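Local coordinates for putative dihydrodipicolinate synthase family protein (Coccidioides immitis, PDB 3QFE) that belongs to the dihydrodipicolinate synthase family and folds as a TIM barrel, its precise function not being established, at residues P12-A18 / L46-I51; L253-P257 / E302-M307. All blocks are in the same frame, centred on the assembly; numbering follows the deposited sequence.

Contact 1 of 2, residues P12-A18 / L46-I51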
loop_
_atom_site.group_PDB
_atom_site.type_symbol
_atom_site.label_atom_id
_atom_site.label_comp_id
_atom_site.label_asym_id
_atom_site.label_seq_id
_atom_site.Cartn_x
_atom_site.Cartn_y
_atom_site.Cartn_z
ATOM N N PRO A 12 11.853 -2.181 -5.940
ATOM C CA PRO A 12 11.421 -0.912 -6.468
ATOM C C PRO A 12 10.330 -1.102 -7.504
ATOM O O PRO A 12 10.358 -2.066 -8.260
ATOM C CB PRO A 12 12.698 -0.391 -7.128
ATOM C CG PRO A 12 13.776 -0.835 -6.149
ATOM C CD PRO A 12 13.289 -2.161 -5.587
ATOM N N GLY A 13 9.368 -0.195 -7.528
ATOM C CA GLY A 13 8.266 -0.286 -8.469
ATOM C C GLY A 13 7.026 0.322 -7.869
ATOM O O GLY A 13 7.128 1.094 -6.913
ATOM N N ILE A 14 5.868 -0.037 -8.423
ATOM C CA ILE A 14 4.584 0.490 -8.009
ATOM C C ILE A 14 3.809 -0.584 -7.282
ATOM O O ILE A 14 3.537 -1.658 -7.844
ATOM C CB ILE A 14 3.739 0.949 -9.211
ATOM C CG1 ILE A 14 4.425 2.085 -9.944
ATOM C CG2 ILE A 14 2.386 1.476 -8.749
ATOM C CD1 ILE A 14 4.556 3.376 -9.093
ATOM N N TRP A 15 3.440 -0.277 -6.041
ATOM C CA TRP A 15 2.717 -1.189 -5.182
ATOM C C TRP A 15 1.339 -0.625 -4.886
ATOM O O TRP A 15 1.187 0.587 -4.757
ATOM C CB TRP A 15 3.465 -1.368 -3.861
ATOM C CG TRP A 15 4.784 -2.055 -4.020
ATOM C CD1 TRP A 15 5.894 -1.584 -4.684
ATOM C CD2 TRP A 15 5.145 -3.340 -3.497
ATOM N NE1 TRP A 15 6.907 -2.507 -4.612
ATOM C CE2 TRP A 15 6.481 -3.586 -3.882
ATOM C CE3 TRP A 15 4.475 -4.293 -2.716
ATOM C CZ2 TRP A 15 7.149 -4.755 -3.541
ATOM C CZ3 TRP A 15 5.137 -5.452 -2.378
ATOM C CH2 TRP A 15 6.466 -5.672 -2.790
ATOM N N CYS A 16 0.340 -1.500 -4.779
ATOM C CA CYS A 16 -1.010 -1.067 -4.428
ATOM C C CYS A 16 -1.462 -1.577 -3.050
ATOM O O CYS A 16 -1.421 -2.788 -2.801
ATOM C CB CYS A 16 -2.040 -1.491 -5.477
ATOM S SG CYS A 16 -3.742 -1.082 -4.947
ATOM N N PRO A 17 -1.912 -0.653 -2.169
ATOM C CA PRO A 17 -2.516 -1.047 -0.902
ATOM C C PRO A 17 -4.025 -1.290 -1.113
ATOM O O PRO A 17 -4.834 -0.333 -1.124
ATOM C CB PRO A 17 -2.242 0.158 0.004
ATOM C CG PRO A 17 -2.262 1.339 -0.950
ATOM C CD PRO A 17 -1.830 0.814 -2.308
ATOM N N ALA A 18 -4.374 -2.569 -1.280
ATOM C CA ALA A 18 -5.692 -2.982 -1.753
ATOM C C ALA A 18 -6.811 -2.668 -0.759
ATOM O O ALA A 18 -6.633 -2.801 0.451
ATOM C CB ALA A 18 -5.683 -4.464 -2.082
ATOM N N LEU A 46 1.425 -4.062 -11.762
ATOM C CA LEU A 46 1.963 -3.670 -10.460
ATOM C C LEU A 46 3.179 -4.498 -10.089
ATOM O O LEU A 46 3.319 -5.646 -10.507
ATOM C CB LEU A 46 0.899 -3.793 -9.358
ATOM C CG LEU A 46 -0.378 -2.963 -9.522
ATOM C CD1 LEU A 46 -1.333 -3.307 -8.404
ATOM C CD2 LEU A 46 -0.090 -1.478 -9.555
ATOM N N THR A 47 4.053 -3.918 -9.288
ATOM C CA THR A 47 5.194 -4.659 -8.772
ATOM C C THR A 47 4.773 -5.598 -7.622
ATOM O O THR A 47 5.223 -6.723 -7.546
ATOM C CB THR A 47 6.325 -3.707 -8.327
ATOM O OG1 THR A 47 6.749 -2.926 -9.451
ATOM C CG2 THR A 47 7.535 -4.508 -7.759
ATOM N N GLY A 48 3.899 -5.146 -6.745
ATOM C CA GLY A 48 3.462 -5.965 -5.628
ATOM C C GLY A 48 2.209 -5.410 -5.005
ATOM O O GLY A 48 1.779 -4.310 -5.344
ATOM N N LEU A 49 1.626 -6.184 -4.086
ATOM C CA LEU A 49 0.475 -5.746 -3.302
ATOM C C LEU A 49 0.834 -5.526 -1.836
ATOM O O LEU A 49 1.570 -6.316 -1.212
ATOM C CB LEU A 49 -0.702 -6.719 -3.413
ATOM C CG LEU A 49 -1.378 -6.896 -4.794
ATOM C CD1 LEU A 49 -2.444 -7.970 -4.758
ATOM C CD2 LEU A 49 -1.997 -5.605 -5.298
ATOM N N VAL A 50 0.297 -4.436 -1.297
ATOM C CA VAL A 50 0.295 -4.233 0.126
ATOM C C VAL A 50 -1.074 -4.634 0.645
ATOM O O VAL A 50 -2.071 -4.022 0.283
ATOM C CB VAL A 50 0.660 -2.777 0.497
ATOM C CG1 VAL A 50 0.423 -2.525 1.984
ATOM C CG2 VAL A 50 2.113 -2.488 0.092
ATOM N N ILE A 51 -1.110 -5.697 1.444
ATOM C CA ILE A 51 -2.341 -6.189 2.031
ATOM C C ILE A 51 -2.388 -5.753 3.490
ATOM O O ILE A 51 -1.422 -5.918 4.227
ATOM C CB ILE A 51 -2.436 -7.745 1.928
ATOM C CG1 ILE A 51 -2.141 -8.207 0.496
ATOM C CG2 ILE A 51 -3.802 -8.253 2.373
ATOM C CD1 ILE A 51 -3.055 -7.582 -0.576
HETATM O O HOH W 1 -3.880 -2.559 1.926
#

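Contact 2 of 2, residues L253-P257 / E302-M307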
loop_
_atom_site.group_PDB
_atom_site.type_symbol
_atom_site.label_atom_id
_atom_site.label_comp_id
_atom_site.label_asym_id
_atom_site.label_seq_id
_atom_site.Cartn_x
_atom_site.Cartn_y
_atom_site.Cartn_z
ATOM N N LEU A 253 -4.153 15.065 -10.995
ATOM C CA LEU A 253 -5.418 15.801 -11.065
ATOM C C LEU A 253 -6.593 14.934 -10.627
ATOM O O LEU A 253 -7.421 15.357 -9.830
ATOM C CB LEU A 253 -5.654 16.259 -12.500
ATOM C CG LEU A 253 -6.090 17.670 -12.828
ATOM C CD1 LEU A 253 -5.264 18.684 -12.062
ATOM C CD2 LEU A 253 -5.939 17.880 -14.335
ATOM N N ALA A 254 -6.644 13.711 -11.147
ATOM C CA ALA A 254 -7.729 12.786 -10.873
ATOM C C ALA A 254 -7.708 12.274 -9.433
ATOM O O ALA A 254 -8.744 11.912 -8.892
ATOM C CB ALA A 254 -7.687 11.633 -11.848
ATOM N N GLU A 255 -6.532 12.269 -8.819
ATOM C CA GLU A 255 -6.368 11.790 -7.455
ATOM C C GLU A 255 -6.955 12.705 -6.358
ATOM O O GLU A 255 -7.142 12.263 -5.221
ATOM C CB GLU A 255 -4.899 11.467 -7.169
ATOM C CG GLU A 255 -4.740 10.446 -6.043
ATOM C CD GLU A 255 -3.309 10.016 -5.801
ATOM O OE1 GLU A 255 -2.406 10.486 -6.531
ATOM O OE2 GLU A 255 -3.103 9.189 -4.874
ATOM N N SER A 256 -7.231 13.964 -6.700
ATOM C CA SER A 256 -7.888 14.952 -5.806
ATOM C C SER A 256 -8.667 14.387 -4.583
ATOM O O SER A 256 -8.191 14.517 -3.448
ATOM C CB SER A 256 -8.754 15.916 -6.634
ATOM O OG SER A 256 -9.575 16.735 -5.815
ATOM N N PRO A 257 -9.841 13.730 -4.813
ATOM C CA PRO A 257 -10.644 13.197 -3.683
ATOM C C PRO A 257 -9.883 12.320 -2.647
ATOM O O PRO A 257 -9.536 11.163 -2.932
ATOM C CB PRO A 257 -11.748 12.393 -4.391
ATOM C CG PRO A 257 -11.873 13.032 -5.756
ATOM C CD PRO A 257 -10.454 13.374 -6.116
ATOM N N GLU A 302 -18.702 13.992 -7.688
ATOM C CA GLU A 302 -17.344 14.545 -7.857
ATOM C C GLU A 302 -16.332 13.496 -8.374
ATOM O O GLU A 302 -15.558 13.760 -9.289
ATOM C CB GLU A 302 -16.858 15.161 -6.535
ATOM C CG GLU A 302 -15.786 16.279 -6.640
ATOM C CD GLU A 302 -15.192 16.669 -5.259
ATOM O OE1 GLU A 302 -15.909 17.281 -4.424
ATOM O OE2 GLU A 302 -14.003 16.365 -5.003
ATOM N N VAL A 303 -16.360 12.308 -7.783
ATOM C CA VAL A 303 -15.502 11.218 -8.216
ATOM C C VAL A 303 -15.692 10.914 -9.699
ATOM O O VAL A 303 -14.718 10.843 -10.445
ATOM C CB VAL A 303 -15.729 9.969 -7.359
ATOM C CG1 VAL A 303 -14.958 8.755 -7.931
ATOM C CG2 VAL A 303 -15.292 10.255 -5.930
ATOM N N ARG A 304 -16.946 10.780 -10.121
ATOM C CA ARG A 304 -17.263 10.459 -11.503
ATOM C C ARG A 304 -16.826 11.564 -12.469
ATOM O O ARG A 304 -16.311 11.274 -13.548
ATOM C CB ARG A 304 -18.749 10.138 -11.666
ATOM C CG ARG A 304 -19.253 9.071 -10.698
ATOM C CD ARG A 304 -20.665 8.571 -11.024
ATOM N NE ARG A 304 -21.689 9.601 -10.799
ATOM C CZ ARG A 304 -22.479 9.684 -9.723
ATOM N NH1 ARG A 304 -22.401 8.793 -8.739
ATOM N NH2 ARG A 304 -23.366 10.667 -9.632
ATOM N N LYS A 305 -17.004 12.826 -12.080
ATOM C CA LYS A 305 -16.622 13.940 -12.952
ATOM C C LYS A 305 -15.101 14.052 -13.068
ATOM O O LYS A 305 -14.554 14.062 -14.176
ATOM C CB LYS A 305 -17.212 15.276 -12.464
ATOM N N VAL A 306 -14.434 14.096 -11.920
ATOM C CA VAL A 306 -13.012 14.378 -11.838
ATOM C C VAL A 306 -12.121 13.236 -12.327
ATOM O O VAL A 306 -10.973 13.465 -12.697
ATOM C CB VAL A 306 -12.639 14.785 -10.387
ATOM C CG1 VAL A 306 -11.187 14.416 -10.021
ATOM C CG2 VAL A 306 -12.925 16.264 -10.175
ATOM N N MET A 307 -12.639 12.016 -12.334
ATOM C CA MET A 307 -11.843 10.862 -12.748
ATOM C C MET A 307 -12.152 10.349 -14.170
ATOM O O MET A 307 -11.484 9.430 -14.647
ATOM C CB MET A 307 -11.995 9.734 -11.731
ATOM C CG MET A 307 -11.431 10.027 -10.374
ATOM S SD MET A 307 -11.444 8.541 -9.338
ATOM C CE MET A 307 -10.902 9.229 -7.779
#

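Contact 1 of 2, residues P12-A18 / L46-I51
The indole of W15 lies over the backbone of G48, whose CA approaches one face of the six-membered ring at 3.7 Å from the centroid. With no side chain at G48, the ring rests directly on its CA in a CH-pi contact. At the indole's edge, in its plane, sit the carbonyl oxygens of G13 and L49, while T47 CG2 and V50 CG2 approach obliquely. CG of W15 stands anti to the carbonyl carbon (chi1 -66°), which turns the ring over G48, and NE1 donates to the Q11 carbonyl.

T47 holds I14 twice: its OG1 accepts from I14 N at 3.2 Å, a bent bond of 136°, and its own N gives a short 2.7 Å bond to I14 O. Along the strands C16 N donates to G48 O, and V50 N donates to C16 O at 2.8 Å. A18 N then meets V50 O, an oxygen that also accepts from a water bridging to A18 O.

On the sheet face opposite W15, C16 CB rests against L46 CD1 at 3.5 Å and L49 CD2 at 4.1 Å; I14 CG2 touches L46 CD2, the two side chains crossing at about a right angle.

These are adjacent parallel strands of a TIM barrel, inclined at 30°. Strand 216-218 flanks 13-17 on its other side, and strand 83-86 follows 48-51. Helices 31-42 and 226-237 pack on the face of C16 and L46, whereas W15 meets F199 edge-to-face on the other.

Contact 2 of 2, residues L253-P257 / E302-M307
At A254 and M307 the two backbones come within 4.9 Å, CA to CA, and they diverge to 6.9 Å between the CA atoms of P257 and V303. The segment 302-307 is helical, with V306 N bonded to E302 O and M307 N to V303 O. Across from it the chain runs from helix 241-254 toward P257, and S256 N makes a weak bond to L253 O. No hydrogen bond joins the segments, so the contact rests on van der Waals packing.

V306 points its CG1 methyl at the proline ring, 4.1 Å from P257 CD. With CG1 roughly anti to the backbone N (chi1 151°), the methyl is carried to 3.7 Å from A254 O. Both segments belong to the helical C-terminal part of this TIM-barrel chain, after the last barrel strand, where the end of helix 241-254 abuts the long helix 297-317. The latter runs on to A315, which with S318 forms a calcium site.

M307 is extended beyond CG, and both its CG and its CE come to 3.6 Å from A254 O; CE also touches P257 CG at 4.4 Å. The exposed E302 extends its carboxylate so that OE2 lies 4.0 Å from P257 CG, the side chains meeting at a slant. Helix 262-271 packs beside them through T264, which touches P257 and V303, and A268, which touches M307; F221 and F272 also lie against M307.

Contact 1 and contact 2 illustrate two levels of one fold: hydrogen-bonded strands within the barrel, and helices packed outside it. Their centres lie 22 Å apart and their nearest atoms about 9 Å, without touching. The centre of contact 1, a buried contact, lies about 6 Å from the chain centre; that of contact 2, which is partly buried, about 20 Å. They come in series: residues 12-18 and 46-51 join the first two barrel strands, whereas 253-257 and 302-307 meet after the last strand, 216-218. That strand lies beside 13-17 and so brings the two ends of the barrel's strand sequence together, with the C-terminal helices following beyond it.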